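Local coordinates for protein GlcNAc Inducible Gene 2, GIG2 (Candida albicans, PDB 6AKZ) that binds an iron(III) ion and is probably an oxygenase of the DUF1479 family, encoded by a gene induced by N-acetylglucosamine, at residues 194-197 and 198-202; 314-317 and 318-321; 209-212 and 213-217. All blocks are in the same frame, centred on the assembly; numbering follows the deposited sequence.

Interaction 1 (194-197 and 198-202); sequences DSSS and IERWE. With FE (Fe (III) ion), chain B.
Arg200 reaches back along the chain to grip the carbonyl oxygen of Asp194 with both terminal nitrogens. Arg200 NH2 lies 2.9 Å from Asp194 O in a fairly straight bond (160° at the hydrogen), and Arg200 NH1 makes a longer, more bent one of 3.2 Å to the same oxygen. Both bonds leave within the guanidinium plane, so the flat group meets the carbonyl end-on. CG stands anti to the carbonyl carbon (chi1 -66°) and the chain is extended from CG to NE, a span that a long arginine suits. Asp352 forms a salt bridge with NH2 and probably helps hold the group's rotation. Over one guanidinium face lies Ser195 O, too poorly angled to NH1 for a bond; it accepts from Tyr206 OH and from Ser196 OG, the latter over 2.6 Å, in the carbonyl plane on a lone pair. The Ser196 hydroxyl, small enough to sit against CB of Glu199, also receives a bond from a water that accepts from Arg200 N and NH1, tying the turn to the helix start. At the edge of the Trp201 ring, CZ3 comes within 3.5 Å of Ser197 O.

The other end of Asp194 belongs to the metal. Asp194 OD2 binds iron at 2.1 Å and also accepts from Gln257, while Asp194 OD1 takes a bond of 2.8 Å from an iron-bound water and one from Gln321 NE2; His192 and His355 complete the protein's share of the site. Arg200 is a second-shell residue, holding the backbone of an iron ligand. The segment runs from strand 192-193 into helix 199-202, with Ile198 and Trp201 packed on helix 18-26, Ser196 and Arg200 against Tyr206 of helix 204-208, and Arg200 also on helix 278-287.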
# COMPACT_ATOMS: atom_id res chain seq x y z
N ASP A 194 1.07 -6.45 1.45
CA ASP A 194 2.38 -5.98 1.10
C ASP A 194 2.81 -5.17 2.37
O ASP A 194 2.28 -5.39 3.42
CB ASP A 194 2.37 -5.14 -0.18
CG ASP A 194 2.08 -5.98 -1.38
OD1 ASP A 194 2.94 -6.83 -1.63
OD2 ASP A 194 1.03 -5.80 -1.98
N SER A 195 3.76 -4.25 2.25
CA SER A 195 4.20 -3.47 3.37
C SER A 195 4.72 -4.31 4.56
O SER A 195 4.52 -4.00 5.68
CB SER A 195 3.15 -2.44 3.82
OG SER A 195 2.82 -1.56 2.78
N SER A 196 5.40 -5.36 4.17
CA SER A 196 6.14 -6.31 5.01
C SER A 196 5.52 -7.65 5.33
O SER A 196 4.34 -7.77 5.44
CB SER A 196 6.60 -5.68 6.34
OG SER A 196 5.59 -5.68 7.29
N SER A 197 6.41 -8.63 5.52
CA SER A 197 5.92 -9.96 5.97
C SER A 197 5.71 -10.04 7.47
O SER A 197 4.59 -10.22 7.95
CB SER A 197 6.91 -11.04 5.44
OG SER A 197 6.34 -12.33 5.41
N ILE A 198 6.78 -9.85 8.26
CA ILE A 198 6.74 -10.06 9.72
C ILE A 198 6.76 -8.73 10.55
O ILE A 198 6.41 -8.76 11.70
CB ILE A 198 7.94 -10.97 10.19
CG1 ILE A 198 7.78 -11.52 11.61
CG2 ILE A 198 9.26 -10.18 10.18
CD1 ILE A 198 6.72 -12.54 11.85
N GLU A 199 7.21 -7.63 9.95
CA GLU A 199 7.34 -6.33 10.62
C GLU A 199 6.17 -5.81 11.47
O GLU A 199 6.40 -5.18 12.51
CB GLU A 199 7.73 -5.26 9.60
CG GLU A 199 9.22 -5.21 9.29
CD GLU A 199 9.69 -6.41 8.48
OE1 GLU A 199 8.84 -7.25 8.12
OE2 GLU A 199 10.90 -6.51 8.21
N ARG A 200 4.94 -6.06 11.04
CA ARG A 200 3.77 -5.56 11.76
C ARG A 200 3.77 -6.03 13.21
O ARG A 200 3.29 -5.38 14.02
CB ARG A 200 2.48 -5.97 11.09
CG ARG A 200 2.27 -5.34 9.72
CD ARG A 200 0.90 -5.66 9.13
NE ARG A 200 0.56 -5.00 7.89
CZ ARG A 200 1.09 -5.26 6.70
NH1 ARG A 200 2.00 -6.17 6.54
NH2 ARG A 200 0.67 -4.60 5.65
N TRP A 201 4.28 -7.23 13.42
CA TRP A 201 4.50 -7.81 14.71
C TRP A 201 5.86 -7.52 15.31
O TRP A 201 5.91 -7.10 16.49
CB TRP A 201 4.31 -9.29 14.63
CG TRP A 201 2.94 -9.78 14.26
CD1 TRP A 201 1.88 -9.94 15.09
CD2 TRP A 201 2.53 -10.20 12.99
NE1 TRP A 201 0.82 -10.47 14.39
CE2 TRP A 201 1.22 -10.66 13.10
CE3 TRP A 201 3.17 -10.31 11.76
CZ2 TRP A 201 0.51 -11.16 12.01
CZ3 TRP A 201 2.50 -10.86 10.71
CH2 TRP A 201 1.20 -11.25 10.84
N GLU A 202 6.91 -7.66 14.55
CA GLU A 202 8.25 -7.56 15.07
C GLU A 202 8.78 -6.18 15.35
O GLU A 202 9.50 -6.01 16.33
CB GLU A 202 9.25 -8.21 14.12
CG GLU A 202 10.58 -8.53 14.81
CD GLU A 202 11.61 -9.16 13.92
OE1 GLU A 202 11.34 -9.42 12.70
OE2 GLU A 202 12.72 -9.40 14.48
FE FE B . 0.28 -6.82 -3.60
O HOH W 1 2.33 -7.22 -4.31
O HOH W 2 3.87 -7.68 8.59
O HOH W 3 0.53 -5.07 -4.67
O HOH W 4 -0.34 -7.47 -5.59

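Interaction 2 (314-317 and 318-321); sequences GTVP and GTGQ
Val316 and Thr319 face each other across a tight reversal of the chain, their side chains crossing at a slant. Thr319 turns two different atoms to its partner: the methyl CG2 lies 3.6 Å from Val316 CG1, and the hydroxyl OG1 bonds to Val316 O over 2.7 Å. Threonine suits this place because its branched CB carries both an apolar and a polar arm. With OG1 set between the backbone N and the carbonyl carbon (chi1 69°), the hydroxyl can reach the oxygen that the backbone of the same residue also uses. Val316 O therefore takes two donors, OG1 on a lone pair and Thr319 N at 3.1 Å, both in its carbonyl plane. On the valine, CG1 is anti to the backbone N, which brings this methyl to the threonine.

Between them Pro317 and Gly318 form the corner. The proline ring already restricts phi to about the value needed (-53°), and Gly318 has a positive phi of 99°, where a CB would collide with Pro317 O. Farther along, the amide of Gln321 points to the iron site, its NE2 bonded to Asp194 OD1 and Thr248 O. Proline followed by glycine at the two central positions, with the 319-to-316 backbone bond closing the bend, is the classic signature of a type II beta turn, here leading toward strand 322-323.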
# COMPACT_ATOMS: atom_id res chain seq x y z
N GLY A 314 2.17 -17.60 7.44
CA GLY A 314 2.24 -16.83 6.20
C GLY A 314 3.43 -15.87 6.10
O GLY A 314 3.55 -15.15 5.10
N THR A 315 4.34 -15.90 7.07
CA THR A 315 5.47 -14.96 7.11
C THR A 315 6.74 -15.60 6.67
O THR A 315 6.95 -16.79 6.96
CB THR A 315 5.72 -14.33 8.51
OG1 THR A 315 6.13 -15.35 9.42
CG2 THR A 315 4.50 -13.53 9.09
N VAL A 316 7.58 -14.82 6.01
CA VAL A 316 8.98 -15.18 5.72
C VAL A 316 9.78 -13.96 6.12
O VAL A 316 9.83 -12.99 5.34
CB VAL A 316 9.17 -15.52 4.25
CG1 VAL A 316 10.62 -15.86 3.93
CG2 VAL A 316 8.27 -16.71 3.90
N PRO A 317 10.35 -13.95 7.36
CA PRO A 317 11.06 -12.77 7.77
C PRO A 317 12.10 -12.35 6.76
O PRO A 317 12.79 -13.22 6.24
CB PRO A 317 11.69 -13.18 9.09
CG PRO A 317 10.73 -14.15 9.64
CD PRO A 317 10.28 -14.92 8.45
N GLY A 318 12.15 -11.04 6.43
CA GLY A 318 13.05 -10.49 5.45
C GLY A 318 12.45 -10.27 4.09
O GLY A 318 13.12 -9.83 3.18
N THR A 319 11.17 -10.64 3.92
CA THR A 319 10.48 -10.46 2.64
C THR A 319 9.34 -9.45 2.81
O THR A 319 9.08 -9.00 3.90
CB THR A 319 9.94 -11.78 2.07
OG1 THR A 319 8.86 -12.22 2.90
CG2 THR A 319 11.10 -12.84 2.08
N GLY A 320 8.74 -9.02 1.69
CA GLY A 320 7.83 -7.86 1.75
C GLY A 320 6.37 -8.20 1.84
O GLY A 320 5.57 -7.27 1.93
N GLN A 321 6.03 -9.48 1.74
CA GLN A 321 4.65 -9.90 1.65
C GLN A 321 4.28 -10.84 2.74
O GLN A 321 5.03 -11.75 3.08
CB GLN A 321 4.36 -10.60 0.31
CG GLN A 321 4.29 -9.77 -0.95
CD GLN A 321 5.62 -9.27 -1.41
OE1 GLN A 321 6.58 -10.06 -1.57
NE2 GLN A 321 5.71 -7.97 -1.63

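Interaction 3 (209-212 and 213-217); sequences VYKS and IFEGD
Lys211 and Glu215, four residues apart in sequence, join their side chains in a salt bridge. From CB the lysine starts with CG anti to the backbone N, and Lys211 CG passes 3.7 Å from Glu215 OE2. Farther out, Lys211 CD lies 4.1 Å and CE 3.5 Å from Glu215 OE2. The chain stays extended until chi4, where it bends (-75°) and brings Lys211 NZ to 2.7 Å from Glu215 OE2. The ammonium meets this oxygen from above the carboxylate plane, 37° out of it. Glu215 answers with a chain extended beyond CG. Long, flexible side chains suit this solvent-facing position, where their charges can pair while the lysine methylenes run past the carboxylate and Glu215 CB and CG rest on Lys211 O.

Tyr210, Ile213 and Phe214 give the helix a buried, apolar side. Tyr210, at the N-cap position, lies side by side with Ile213, and Tyr210 CB touches CE2 of Phe214 at 3.9 Å; Met286 of helix 278-287 packs on both aromatic residues. Tyr210 OH bonds to Asp352. The backbone bond from Phe214 N to Tyr210 O is straight. At the far end Gly216 adopts a positive phi (94°), which glycine tolerates readily. Gly216 N bonds to Ile213 O over 3.2 Å and Asp217 N to Ser212 O over 2.9 Å, and the two together make a Schellman motif. Asp217 turns its carboxylate to Asn220.

Chemically, the helix is divided by character: a charged pair toward solvent and aromatic and aliphatic groups on the buried side. The solvent-facing salt bridge probably contributes modestly, whereas the Schellman bonds give the carbonyl oxygens of Ser212 and Ile213 N-H partners that the ended helix no longer supplies.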
# COMPACT_ATOMS: atom_id res chain seq x y z
N VAL A 209 1.11 0.52 16.01
CA VAL A 209 -0.06 0.81 15.12
C VAL A 209 -1.29 -0.04 15.51
O VAL A 209 -2.43 0.42 15.41
CB VAL A 209 0.33 0.60 13.64
CG1 VAL A 209 -0.88 0.76 12.70
CG2 VAL A 209 1.45 1.53 13.26
N TYR A 210 -1.05 -1.31 15.89
CA TYR A 210 -2.08 -2.31 16.17
C TYR A 210 -2.32 -2.53 17.70
O TYR A 210 -3.03 -3.45 18.08
CB TYR A 210 -1.69 -3.62 15.48
CG TYR A 210 -1.40 -3.43 14.00
CD1 TYR A 210 -2.43 -3.21 13.10
CD2 TYR A 210 -0.11 -3.39 13.50
CE1 TYR A 210 -2.16 -3.02 11.79
CE2 TYR A 210 0.14 -3.25 12.18
CZ TYR A 210 -0.89 -3.03 11.34
OH TYR A 210 -0.62 -2.79 10.05
N LYS A 211 -1.89 -1.60 18.53
CA LYS A 211 -2.07 -1.71 19.97
C LYS A 211 -3.51 -2.04 20.41
O LYS A 211 -3.69 -2.89 21.24
CB LYS A 211 -1.67 -0.40 20.61
CG LYS A 211 -1.63 -0.44 22.13
CD LYS A 211 -0.66 0.65 22.60
CE LYS A 211 -0.28 0.53 24.06
NZ LYS A 211 -1.44 0.99 24.87
N SER A 212 -4.51 -1.38 19.83
CA SER A 212 -5.93 -1.59 20.19
C SER A 212 -6.33 -3.04 19.99
O SER A 212 -7.04 -3.60 20.80
CB SER A 212 -6.85 -0.69 19.37
OG SER A 212 -6.79 0.67 19.80
N ILE A 213 -5.79 -3.67 18.95
CA ILE A 213 -6.07 -5.07 18.71
C ILE A 213 -5.40 -5.96 19.79
O ILE A 213 -6.02 -6.87 20.32
CB ILE A 213 -5.61 -5.44 17.32
CG1 ILE A 213 -6.39 -4.62 16.26
CG2 ILE A 213 -5.66 -6.94 17.09
CD1 ILE A 213 -5.85 -4.83 14.87
N PHE A 214 -4.15 -5.70 20.09
CA PHE A 214 -3.43 -6.49 21.07
C PHE A 214 -3.91 -6.29 22.50
O PHE A 214 -3.51 -7.05 23.41
CB PHE A 214 -1.98 -6.14 20.99
CG PHE A 214 -1.33 -6.58 19.69
CD1 PHE A 214 -1.55 -7.81 19.17
CD2 PHE A 214 -0.50 -5.70 19.00
CE1 PHE A 214 -0.88 -8.22 17.99
CE2 PHE A 214 0.14 -6.08 17.87
CZ PHE A 214 -0.03 -7.33 17.34
N GLU A 215 -4.73 -5.27 22.72
CA GLU A 215 -5.31 -5.05 24.05
C GLU A 215 -6.72 -5.58 24.22
O GLU A 215 -7.27 -5.44 25.29
CB GLU A 215 -5.35 -3.57 24.33
CG GLU A 215 -3.98 -3.02 24.60
CD GLU A 215 -4.02 -1.53 24.90
OE1 GLU A 215 -4.99 -0.87 24.47
OE2 GLU A 215 -3.04 -1.05 25.51
N GLY A 216 -7.31 -6.13 23.15
CA GLY A 216 -8.61 -6.71 23.19
C GLY A 216 -9.71 -5.78 22.79
O GLY A 216 -10.85 -6.07 23.05
N ASP A 217 -9.38 -4.72 22.05
CA ASP A 217 -10.31 -3.68 21.68
C ASP A 217 -10.14 -3.40 20.14
O ASP A 217 -10.12 -2.25 19.74
CB ASP A 217 -9.92 -2.42 22.49
CG ASP A 217 -10.89 -1.27 22.37
OD1 ASP A 217 -12.09 -1.46 22.07
OD2 ASP A 217 -10.43 -0.10 22.59

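Overall arrangement
Interactions 1 and 2 adjoin, their centres about 7 Å apart. Ser197 OG lies 2.7 Å from Gln321 O and 2.9 Å from Val316 N, both probable hydrogen bonds, so one hydroxyl joins the iron-ligand turn to the loop of interaction 2. Methyl packing of Ile198 on Thr315 adds to the join. Interaction 3 is farther off, its centre about 16 Å from that of interaction 1, but Trp201 CD1 touches Phe214 CZ at 3.9 Å, and Asp352 serves both Arg200 and Tyr210. Interactions 2 and 3 do not meet. Relative to the iron, interaction 1 supplies a ligand, interaction 2 a second-shell amide, and interaction 3 stands off, the Tyr210 side chain about 11 Å from that of Asp194.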